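Local coordinates for pyrroline-5-carboxylate reductase catalytic N-terminal domain-containing protein (Sinorhizobium meliloti, PDB 4HUJ) that is of unknown function but carries a Rossmann-type dinucleotide-binding fold and is probably an NAD(P)-dependent oxidoreductase, at residues V74-A79 / V98-D103. Numbering follows the deposited sequence.
Sequences VELKDA and VTQVSD
The amide oxygen of Gln-100 is held against two side chains of the short helix 76-79, by van der Waals contact and without a hydrogen bond between the segments. Gln-100 OE1 comes to 3.2 Å from Lys-77 CE and to 3.4 Å from Lys-77 CD, meeting the methylene groups next to the ammonium rather than the ammonium itself. The lysine's bend at chi2 (-68°) directs CD, and with it CE, beside OE1; the bend at chi4 (55°) places only NZ. The two chains cross at about a right angle. From Leu-76, CD2 reaches both the oxygen and the nitrogen of the same amide, 3.8 Å from Gln-100 OE1 and 3.9 Å from Gln-100 NE2. Beyond CG the glutamine runs extended (chi2 168°), which carries its amide across to the helix; NE2 is hydrogen-bonded to the Asp-96 carbonyl, a tie that would limit rotation of the amide. Gln-100 stands in a type I turn, Val-98 to Val-101. The one-turn helix 76-79, with Glu-75 at its N-cap position, connects strands 71-73 and 84-88, and the turn lies between 84-88 and 108-111, so the contact bridges two successive crossovers of a Rossmann-type domain; Leu-76 also rests on Ile-29 of strand 26-30, parallel to 49-52 and 84-88.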
# COMPACT_ATOMS: atom_id res chain seq x y z
N VAL A 74 -2.63 14.70 6.82
CA VAL A 74 -3.44 15.63 6.05
C VAL A 74 -4.89 15.16 5.99
O VAL A 74 -5.21 14.04 6.42
CB VAL A 74 -2.90 15.83 4.60
CG1 VAL A 74 -1.49 16.43 4.62
CG2 VAL A 74 -2.92 14.51 3.82
N GLU A 75 -5.77 16.01 5.45
CA GLU A 75 -7.15 15.63 5.21
C GLU A 75 -7.21 14.62 4.07
O GLU A 75 -6.37 14.63 3.17
CB GLU A 75 -8.02 16.86 4.88
CG GLU A 75 -8.23 17.83 6.06
CD GLU A 75 -9.17 17.29 7.15
OE1 GLU A 75 -9.93 16.33 6.89
OE2 GLU A 75 -9.15 17.85 8.27
N LEU A 76 -8.20 13.73 4.13
CA LEU A 76 -8.35 12.64 3.16
C LEU A 76 -8.45 13.13 1.71
O LEU A 76 -7.80 12.58 0.82
CB LEU A 76 -9.55 11.76 3.54
CG LEU A 76 -9.81 10.42 2.84
CD1 LEU A 76 -8.59 9.50 2.86
CD2 LEU A 76 -11.00 9.75 3.47
N LYS A 77 -9.25 14.17 1.49
CA LYS A 77 -9.46 14.76 0.16
C LYS A 77 -8.16 15.22 -0.50
O LYS A 77 -8.05 15.20 -1.74
CB LYS A 77 -10.44 15.93 0.23
CG LYS A 77 -11.81 15.59 0.80
CD LYS A 77 -12.63 14.67 -0.11
CE LYS A 77 -14.04 14.50 0.42
NZ LYS A 77 -14.73 15.81 0.62
N ASP A 78 -7.20 15.62 0.31
CA ASP A 78 -5.89 16.04 -0.17
C ASP A 78 -4.98 14.84 -0.46
O ASP A 78 -4.33 14.80 -1.50
CB ASP A 78 -5.24 17.01 0.83
CG ASP A 78 -6.04 18.31 0.98
OD1 ASP A 78 -6.59 18.80 -0.03
OD2 ASP A 78 -6.12 18.83 2.12
N ALA A 79 -4.95 13.88 0.46
CA ALA A 79 -4.15 12.66 0.30
C ALA A 79 -4.53 11.85 -0.93
O ALA A 79 -3.66 11.28 -1.59
CB ALA A 79 -4.23 11.80 1.55
N VAL A 98 -12.65 5.72 -1.65
CA VAL A 98 -12.28 6.01 -3.04
C VAL A 98 -13.41 6.61 -3.89
O VAL A 98 -13.15 7.21 -4.93
CB VAL A 98 -11.64 4.79 -3.75
CG1 VAL A 98 -10.34 4.38 -3.06
CG2 VAL A 98 -12.62 3.62 -3.83
N THR A 99 -14.65 6.45 -3.43
CA THR A 99 -15.80 7.02 -4.12
C THR A 99 -15.79 8.56 -4.08
O THR A 99 -16.49 9.21 -4.86
CB THR A 99 -17.15 6.45 -3.58
OG1 THR A 99 -18.22 6.78 -4.47
CG2 THR A 99 -17.48 6.99 -2.18
N GLN A 100 -14.97 9.12 -3.19
CA GLN A 100 -14.84 10.57 -3.02
C GLN A 100 -14.11 11.24 -4.19
O GLN A 100 -14.22 12.45 -4.39
CB GLN A 100 -14.13 10.90 -1.70
CG GLN A 100 -14.97 10.61 -0.45
CD GLN A 100 -14.18 10.66 0.85
OE1 GLN A 100 -13.28 11.49 1.02
NE2 GLN A 100 -14.51 9.77 1.78
N VAL A 101 -13.36 10.44 -4.96
CA VAL A 101 -12.65 10.91 -6.15
C VAL A 101 -13.31 10.32 -7.39
O VAL A 101 -13.53 9.11 -7.47
CB VAL A 101 -11.15 10.52 -6.11
CG1 VAL A 101 -10.47 10.80 -7.45
CG2 VAL A 101 -10.43 11.26 -4.98
N SER A 102 -13.62 11.18 -8.36
CA SER A 102 -14.33 10.76 -9.56
C SER A 102 -13.40 10.33 -10.71
O SER A 102 -13.66 9.34 -11.39
CB SER A 102 -15.32 11.84 -10.02
OG SER A 102 -14.69 13.11 -10.11
N ASP A 103 -12.32 11.08 -10.91
CA ASP A 103 -11.35 10.73 -11.95
C ASP A 103 -9.96 10.47 -11.36
O ASP A 103 -9.36 11.34 -10.73
CB ASP A 103 -11.30 11.79 -13.06
CG ASP A 103 -10.79 11.23 -14.39
OD1 ASP A 103 -9.89 10.36 -14.40
OD2 ASP A 103 -11.31 11.66 -15.45